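Local structure of methyl-coenzyme M reductase gamma subunit (Methermicoccus shengliensis DSM 18856, 7NKG) at residues R162-E165 with D166-F170; R177-G181 with T182-D186; V230-V233 with Q234-E238. The protein forms, with partner subunits, the factor 430-containing methyl-coenzyme M reductase, which catalyses the methane-releasing step of methanogenesis from methyl-coenzyme M and coenzyme B. All coordinates share one frame; numbering follows the deposited sequence.

Interaction 1: residues R162-E165 with D166-F170; sequences RLQE and DGVMF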
loop_
_atom_site.group_PDB
_atom_site.type_symbol
_atom_site.label_atom_id
_atom_site.label_comp_id
_atom_site.label_asym_id
_atom_site.label_seq_id
_atom_site.Cartn_x
_atom_site.Cartn_y
_atom_site.Cartn_z
ATOM N N ARG C 162 -24.906 -30.098 22.522
ATOM C CA ARG C 162 -25.484 -31.183 23.318
ATOM C C ARG C 162 -26.667 -31.778 22.541
ATOM O O ARG C 162 -27.365 -31.047 21.834
ATOM C CB ARG C 162 -25.977 -30.641 24.666
ATOM C CG ARG C 162 -24.851 -30.311 25.617
ATOM C CD ARG C 162 -25.345 -29.545 26.820
ATOM N NE ARG C 162 -25.823 -28.209 26.468
ATOM C CZ ARG C 162 -26.400 -27.359 27.320
ATOM N NH1 ARG C 162 -26.580 -27.701 28.591
ATOM N NH2 ARG C 162 -26.816 -26.169 26.900
ATOM N N LEU C 163 -26.840 -33.101 22.601
ATOM C CA LEU C 163 -27.956 -33.732 21.906
ATOM C C LEU C 163 -29.280 -33.285 22.517
ATOM O O LEU C 163 -29.332 -32.875 23.672
ATOM C CB LEU C 163 -27.863 -35.250 22.008
ATOM C CG LEU C 163 -26.625 -35.902 21.392
ATOM C CD1 LEU C 163 -26.577 -37.357 21.750
ATOM C CD2 LEU C 163 -26.612 -35.779 19.881
ATOM N N GLN C 164 -30.360 -33.374 21.741
ATOM C CA GLN C 164 -31.696 -33.108 22.271
ATOM C C GLN C 164 -32.048 -34.227 23.262
ATOM O O GLN C 164 -31.399 -35.287 23.262
ATOM C CB GLN C 164 -32.703 -33.095 21.127
ATOM C CG GLN C 164 -32.451 -31.954 20.151
ATOM C CD GLN C 164 -33.389 -31.962 18.979
ATOM O OE1 GLN C 164 -34.110 -32.940 18.702
ATOM N NE2 GLN C 164 -33.382 -30.872 18.250
ATOM N N GLU C 165 -33.097 -34.030 24.081
ATOM C CA GLU C 165 -33.508 -35.066 25.031
ATOM C C GLU C 165 -33.845 -36.402 24.321
ATOM O O GLU C 165 -33.666 -37.463 24.912
ATOM C CB GLU C 165 -34.699 -34.584 25.866
ATOM C CG GLU C 165 -34.325 -33.472 26.826
ATOM C CD GLU C 165 -35.426 -33.079 27.787
ATOM O OE1 GLU C 165 -36.594 -32.980 27.346
ATOM O OE2 GLU C 165 -35.116 -32.874 28.982
ATOM N N ASP C 166 -34.288 -36.345 23.046
ATOM C CA ASP C 166 -34.601 -37.563 22.280
ATOM C C ASP C 166 -33.366 -38.212 21.592
ATOM O O ASP C 166 -33.523 -39.222 20.904
ATOM C CB ASP C 166 -35.728 -37.297 21.269
ATOM C CG ASP C 166 -35.405 -36.289 20.182
ATOM O OD1 ASP C 166 -34.253 -35.800 20.146
ATOM O OD2 ASP C 166 -36.316 -35.968 19.381
ATOM N N GLY C 167 -32.164 -37.666 21.804
ATOM C CA GLY C 167 -30.934 -38.210 21.237
ATOM C C GLY C 167 -30.607 -37.743 19.830
ATOM O O GLY C 167 -29.606 -38.191 19.255
ATOM N N VAL C 168 -31.448 -36.864 19.254
ATOM C CA VAL C 168 -31.233 -36.372 17.898
ATOM C C VAL C 168 -30.365 -35.122 17.954
ATOM O O VAL C 168 -30.523 -34.292 18.863
ATOM C CB VAL C 168 -32.593 -36.108 17.214
ATOM C CG1 VAL C 168 -32.410 -35.441 15.857
ATOM C CG2 VAL C 168 -33.377 -37.408 17.057
ATOM N N MET C 169 -29.458 -34.982 16.983
ATOM C CA MET C 169 -28.605 -33.808 16.927
ATOM C C MET C 169 -29.430 -32.599 16.462
ATOM O O MET C 169 -30.092 -32.656 15.427
ATOM C CB MET C 169 -27.418 -34.048 15.995
ATOM C CG MET C 169 -26.597 -32.786 15.726
ATOM S SD MET C 169 -25.144 -33.044 14.701
ATOM C CE MET C 169 -25.910 -33.671 13.158
ATOM N N PHE C 170 -29.351 -31.502 17.210
ATOM C CA PHE C 170 -30.046 -30.246 16.904
ATOM C C PHE C 170 -29.868 -29.792 15.462
ATOM O O PHE C 170 -28.761 -29.837 14.935
ATOM C CB PHE C 170 -29.520 -29.133 17.834
ATOM C CG PHE C 170 -29.823 -27.704 17.422
ATOM C CD1 PHE C 170 -31.075 -27.150 17.642
ATOM C CD2 PHE C 170 -28.861 -26.926 16.793
ATOM C CE1 PHE C 170 -31.341 -25.825 17.296
ATOM C CE2 PHE C 170 -29.135 -25.612 16.429
ATOM C CZ PHE C 170 -30.371 -25.068 16.685
HETATM O O HOH W 1 -27.097 -31.637 19.088
#
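Leu163 and Gln164 face Gly167, Val168 and Met169 across a tight chain reversal, a type I beta turn running from Gln164 to Gly167. At its open end Arg162 and Phe170 are bridged by one water, which bonds to Arg162 O and, at 2.9 Å, accepts from Phe170 N. The Arg162 side chain leads elsewhere, its NE in a salt bridge to an acidic side chain of another protein chain. Leu163 packs its CD2 against Met169 CB at 4.3 Å, and its side chain also touches Tyr93 and Leu148, surroundings that suit a branched apolar residue. Gln164 supplies both backbone bonds of the reversal. Its N donates to Val168 O over 3.0 Å, and its O accepts from Gly167 N at 2.9 Å. With CG anti to the carbonyl carbon (chi1 -65°), the aliphatic part of its side chain lies over the turn: CG comes within 3.3 Å of Val168 O, while CB is as near to Asp166 OD1. Glu165 occupies the exposed corner, where a charged residue is at ease, and its O bonds to a basic side chain of another protein chain. Beyond the corner, Asp166 folds its carboxylate back between its own N and carbonyl carbon (chi1 64°), so that OD1 accepts from Val168 N at 3.1 Å, met from above the carboxylate plane: an Asx turn. Gly167 has phi 85°, which would jam a side chain against the preceding carbonyl; with the paired bonds of Gln164, this is the type I turn plus G1 bulge pattern. Two backbone bonds, the Asx turn and the water hold the reversal together, consistent with a well-defined loop that leads directly out of the parallel ladder Leu163 and Gln164 form with another protein chain.

Interaction 2: residues R177-G181 with T182-D186; sequences RLEGG and TIIMD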
loop_
_atom_site.group_PDB
_atom_site.type_symbol
_atom_site.label_atom_id
_atom_site.label_comp_id
_atom_site.label_asym_id
_atom_site.label_seq_id
_atom_site.Cartn_x
_atom_site.Cartn_y
_atom_site.Cartn_z
ATOM N N ARG C 177 -36.255 -35.237 11.922
ATOM C CA ARG C 177 -36.546 -35.426 13.332
ATOM C C ARG C 177 -37.085 -36.820 13.591
ATOM O O ARG C 177 -37.518 -37.503 12.669
ATOM C CB ARG C 177 -37.548 -34.356 13.816
ATOM C CG ARG C 177 -38.997 -34.577 13.364
ATOM C CD ARG C 177 -39.802 -33.288 13.360
ATOM N NE ARG C 177 -39.358 -32.383 12.292
ATOM C CZ ARG C 177 -39.683 -32.489 11.003
ATOM N NH1 ARG C 177 -39.204 -31.623 10.119
ATOM N NH2 ARG C 177 -40.505 -33.454 10.590
ATOM N N LEU C 178 -37.063 -37.227 14.857
ATOM C CA LEU C 178 -37.572 -38.521 15.260
ATOM C C LEU C 178 -39.070 -38.335 15.427
ATOM O O LEU C 178 -39.499 -37.551 16.284
ATOM C CB LEU C 178 -36.880 -38.952 16.569
ATOM C CG LEU C 178 -37.213 -40.320 17.118
ATOM C CD1 LEU C 178 -36.692 -41.438 16.205
ATOM C CD2 LEU C 178 -36.621 -40.481 18.532
ATOM N N GLU C 179 -39.848 -38.949 14.521
ATOM C CA GLU C 179 -41.309 -38.873 14.474
ATOM C C GLU C 179 -41.879 -40.260 14.580
ATOM O O GLU C 179 -41.751 -41.033 13.629
ATOM C CB GLU C 179 -41.779 -38.315 13.130
ATOM C CG GLU C 179 -41.438 -36.872 12.887
ATOM C CD GLU C 179 -42.353 -36.191 11.892
ATOM O OE1 GLU C 179 -42.907 -36.882 11.003
ATOM O OE2 GLU C 179 -42.534 -34.959 12.017
ATOM N N GLY C 180 -42.486 -40.570 15.715
ATOM C CA GLY C 180 -43.132 -41.856 15.937
ATOM C C GLY C 180 -42.284 -43.073 15.646
ATOM O O GLY C 180 -42.690 -43.915 14.852
ATOM N N GLY C 181 -41.123 -43.161 16.284
ATOM C CA GLY C 181 -40.224 -44.304 16.188
ATOM C C GLY C 181 -39.328 -44.394 14.966
ATOM O O GLY C 181 -38.616 -45.388 14.821
ATOM N N THR C 182 -39.287 -43.352 14.111
ATOM C CA THR C 182 -38.391 -43.368 12.944
ATOM C C THR C 182 -37.915 -41.958 12.605
ATOM O O THR C 182 -38.568 -40.988 12.990
ATOM C CB THR C 182 -39.080 -43.996 11.718
ATOM O OG1 THR C 182 -38.076 -44.355 10.755
ATOM C CG2 THR C 182 -40.175 -43.081 11.116
ATOM N N ILE C 183 -36.791 -41.844 11.876
ATOM C CA ILE C 183 -36.297 -40.524 11.488
ATOM C C ILE C 183 -36.974 -40.144 10.193
ATOM O O ILE C 183 -36.858 -40.864 9.194
ATOM C CB ILE C 183 -34.761 -40.466 11.361
ATOM C CG1 ILE C 183 -34.108 -40.696 12.762
ATOM C CG2 ILE C 183 -34.327 -39.113 10.708
ATOM C CD1 ILE C 183 -34.152 -39.482 13.768
ATOM N N ILE C 184 -37.628 -38.981 10.195
ATOM C CA ILE C 184 -38.301 -38.454 9.022
ATOM C C ILE C 184 -37.562 -37.219 8.573
ATOM O O ILE C 184 -37.375 -36.312 9.376
ATOM C CB ILE C 184 -39.782 -38.083 9.365
ATOM C CG1 ILE C 184 -40.623 -39.349 9.691
ATOM C CG2 ILE C 184 -40.437 -37.231 8.249
ATOM C CD1 ILE C 184 -40.766 -40.377 8.599
ATOM N N MET C 185 -37.232 -37.143 7.281
ATOM C CA MET C 185 -36.654 -35.967 6.671
ATOM C C MET C 185 -37.718 -35.451 5.678
ATOM O O MET C 185 -38.070 -36.159 4.740
ATOM C CB MET C 185 -35.366 -36.321 5.924
ATOM C CG MET C 185 -34.672 -35.107 5.403
ATOM S SD MET C 185 -33.032 -35.443 4.760
ATOM C CE MET C 185 -32.503 -33.740 4.483
ATOM N N ASP C 186 -38.274 -34.258 5.925
ATOM C CA ASP C 186 -39.336 -33.693 5.083
ATOM C C ASP C 186 -38.980 -32.302 4.502
ATOM O O ASP C 186 -39.866 -31.550 4.107
ATOM C CB ASP C 186 -40.671 -33.677 5.847
ATOM C CG ASP C 186 -40.662 -32.882 7.134
ATOM O OD1 ASP C 186 -39.662 -32.163 7.385
ATOM O OD2 ASP C 186 -41.651 -32.984 7.898
#
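Arg177 and Ile184 form the hydrogen-bonded antiparallel pair of a tight beta hairpin: Arg177 N donates to Ile184 O at 3.0 Å, and Ile184 N returns a nearly straight bond of 2.9 Å to Arg177 O. Nearer the turn, Glu179 N bonds to Thr182 O, while the reverse bond is weak. The connection is a type I' turn, whose two central residues, Gly180 and Gly181, take the positive phi values that glycine accepts readily. Charge gathers on one face. The Arg177 chain is bent at chi3 (70°), which turns its guanidinium end-on to Asp186: NH1 holds OD1 at 2.8 Å on the syn side, and NH2 meets OD2 at 3.0 Å from above the carboxylate plane. The same NH2 reaches Glu179 OE2 at 2.9 Å, and NE makes a salt bridge to Asp174, so one guanidinium probably offsets charge on all three acids. Among apolar contacts, Ile184 CG1 packs on Glu179 CB at 3.8 Å, and on the other face Leu178 CB meets Ile183 CD1 at 3.9 Å. Strand 182-187 is the middle of a three-stranded antiparallel sheet, with strand 176-179 on one flank and strand 193-201 on the other, where Asp199 takes the Thr182 hydroxyl.

Interaction 3: residues V230-V233 with Q234-E238; sequences VEWV and QRIWE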
loop_
_atom_site.group_PDB
_atom_site.type_symbol
_atom_site.label_atom_id
_atom_site.label_comp_id
_atom_site.label_asym_id
_atom_site.label_seq_id
_atom_site.Cartn_x
_atom_site.Cartn_y
_atom_site.Cartn_z
ATOM N N VAL C 230 -1.015 -41.874 18.310
ATOM C CA VAL C 230 -0.272 -40.772 18.948
ATOM C C VAL C 230 1.184 -40.797 18.432
ATOM O O VAL C 230 1.734 -39.757 18.087
ATOM C CB VAL C 230 -0.310 -40.863 20.497
ATOM C CG1 VAL C 230 0.561 -39.786 21.133
ATOM C CG2 VAL C 230 -1.746 -40.751 21.012
ATOM N N GLU C 231 1.776 -42.002 18.342
ATOM C CA GLU C 231 3.135 -42.173 17.827
ATOM C C GLU C 231 3.224 -41.696 16.372
ATOM O O GLU C 231 4.185 -41.033 15.999
ATOM C CB GLU C 231 3.537 -43.655 17.900
ATOM C CG GLU C 231 4.918 -43.918 17.332
ATOM C CD GLU C 231 5.335 -45.370 17.323
ATOM O OE1 GLU C 231 4.531 -46.247 17.716
ATOM O OE2 GLU C 231 6.496 -45.617 16.929
ATOM N N TRP C 232 2.250 -42.066 15.539
ATOM C CA TRP C 232 2.212 -41.673 14.130
ATOM C C TRP C 232 2.188 -40.145 13.999
ATOM O O TRP C 232 2.953 -39.579 13.206
ATOM C CB TRP C 232 0.992 -42.304 13.448
ATOM C CG TRP C 232 0.806 -41.889 12.018
ATOM C CD1 TRP C 232 1.309 -42.504 10.908
ATOM C CD2 TRP C 232 0.108 -40.728 11.556
ATOM N NE1 TRP C 232 0.980 -41.786 9.780
ATOM C CE2 TRP C 232 0.253 -40.681 10.152
ATOM C CE3 TRP C 232 -0.646 -39.728 12.191
ATOM C CZ2 TRP C 232 -0.291 -39.654 9.381
ATOM C CZ3 TRP C 232 -1.166 -38.702 11.430
ATOM C CH2 TRP C 232 -0.999 -38.676 10.039
ATOM N N VAL C 233 1.369 -39.466 14.818
ATOM C CA VAL C 233 1.304 -37.997 14.793
ATOM C C VAL C 233 2.675 -37.406 15.115
ATOM O O VAL C 233 3.143 -36.522 14.412
ATOM C CB VAL C 233 0.237 -37.452 15.768
ATOM C CG1 VAL C 233 0.332 -35.927 15.883
ATOM C CG2 VAL C 233 -1.163 -37.844 15.319
ATOM N N GLN C 234 3.296 -37.890 16.198
ATOM C CA GLN C 234 4.600 -37.406 16.641
ATOM C C GLN C 234 5.666 -37.666 15.591
ATOM O O GLN C 234 6.540 -36.831 15.405
ATOM C CB GLN C 234 4.972 -38.054 17.979
ATOM C CG GLN C 234 4.053 -37.579 19.113
ATOM C CD GLN C 234 4.234 -38.323 20.412
ATOM O OE1 GLN C 234 4.667 -39.492 20.448
ATOM N NE2 GLN C 234 3.876 -37.670 21.515
ATOM N N ARG C 235 5.596 -38.817 14.900
ATOM C CA ARG C 235 6.563 -39.156 13.868
ATOM C C ARG C 235 6.430 -38.217 12.677
ATOM O O ARG C 235 7.437 -37.708 12.187
ATOM C CB ARG C 235 6.364 -40.607 13.433
ATOM C CG ARG C 235 7.323 -41.066 12.366
ATOM C CD ARG C 235 7.179 -42.549 12.165
ATOM N NE ARG C 235 8.430 -43.141 11.692
ATOM C CZ ARG C 235 8.663 -43.658 10.485
ATOM N NH1 ARG C 235 7.705 -43.687 9.562
ATOM N NH2 ARG C 235 9.856 -44.160 10.192
ATOM N N ILE C 236 5.193 -37.968 12.213
ATOM C CA ILE C 236 4.969 -37.052 11.086
ATOM C C ILE C 236 5.426 -35.654 11.477
ATOM O O ILE C 236 6.106 -34.993 10.694
ATOM C CB ILE C 236 3.465 -37.048 10.677
ATOM C CG1 ILE C 236 3.065 -38.423 10.065
ATOM C CG2 ILE C 236 3.126 -35.880 9.729
ATOM C CD1 ILE C 236 3.700 -38.795 8.701
ATOM N N TRP C 237 5.090 -35.213 12.693
ATOM C CA TRP C 237 5.514 -33.897 13.171
ATOM C C TRP C 237 7.060 -33.803 13.191
ATOM O O TRP C 237 7.624 -32.848 12.650
ATOM C CB TRP C 237 4.935 -33.636 14.570
ATOM C CG TRP C 237 5.582 -32.506 15.306
ATOM C CD1 TRP C 237 5.336 -31.175 15.155
ATOM C CD2 TRP C 237 6.576 -32.623 16.332
ATOM N NE1 TRP C 237 6.136 -30.448 16.002
ATOM C CE2 TRP C 237 6.877 -31.318 16.773
ATOM C CE3 TRP C 237 7.195 -33.710 16.964
ATOM C CZ2 TRP C 237 7.815 -31.075 17.781
ATOM C CZ3 TRP C 237 8.135 -33.464 17.948
ATOM C CH2 TRP C 237 8.433 -32.159 18.345
ATOM N N GLU C 238 7.735 -34.809 13.774
ATOM C CA GLU C 238 9.192 -34.765 13.879
ATOM C C GLU C 238 9.852 -34.787 12.507
ATOM O O GLU C 238 10.740 -33.973 12.258
ATOM C CB GLU C 238 9.729 -35.892 14.761
ATOM C CG GLU C 238 11.236 -35.830 14.922
ATOM C CD GLU C 238 11.802 -36.581 16.110
ATOM O OE1 GLU C 238 11.049 -37.354 16.746
ATOM O OE2 GLU C 238 13.007 -36.396 16.399
#
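Trp232 swings its indole away from the backbone N (chi1 176°) while Ile236 sets CG1 opposite its carbonyl carbon (chi1 -68°), and these torsions bring the two together one helical turn apart. The setting is a regular alpha-helix, part of 227-245, with i to i+4 bonds that include Gln234 N to Val230 O at 3.1 Å and Ile236 N to Trp232 O at 2.9 Å. Along another ridge, Val230 and Gln234 run side by side: the Gln234 chain stays extended, CG resting 3.3 Å from Val230 O and NE2 4.0 Å from Val230 CG1. Glutamine suits the place because its methylenes line the helix while NE2 bonds a polar side chain of another protein chain. OE2 of Glu231 forms a salt bridge with a basic side chain of a further protein chain, so the helix lies between two subunits. Tryptophan combines a flat apolar face for Ile236 with an N-H, at NE1, that donates to the backbone of that same further chain. Isoleucine, branched at CB, lays CG1 on that face in a CH-pi contact: CG1 of Ile236 stands 3.8 Å from the centroid of the six-membered ring and 3.6 Å from Trp232 CE2.

Overall arrangement
Interactions 1 and 2 are neighbours in sequence and in space, their centres 13 Å apart: Val168 CG2 of the turn packs on Leu178 CB at 3.9 Å and on Ile183 CD1 at 4.0 Å, so the turn rests on the apolar face of the hairpin. Interaction 3, on the C-terminal helix, is remote: centre to centre it is about 35 Å from interaction 1 and about 43 Å from interaction 2, which lies on the opposite side of the chain's centre. Interaction 1 lies near the cofactor without touching it: the Met169 side chain is about 8 Å from factor 430, and Phe170 packs on His157, a pocket residue. Interactions 1 and 3 meet other protein chains; interaction 2 does not.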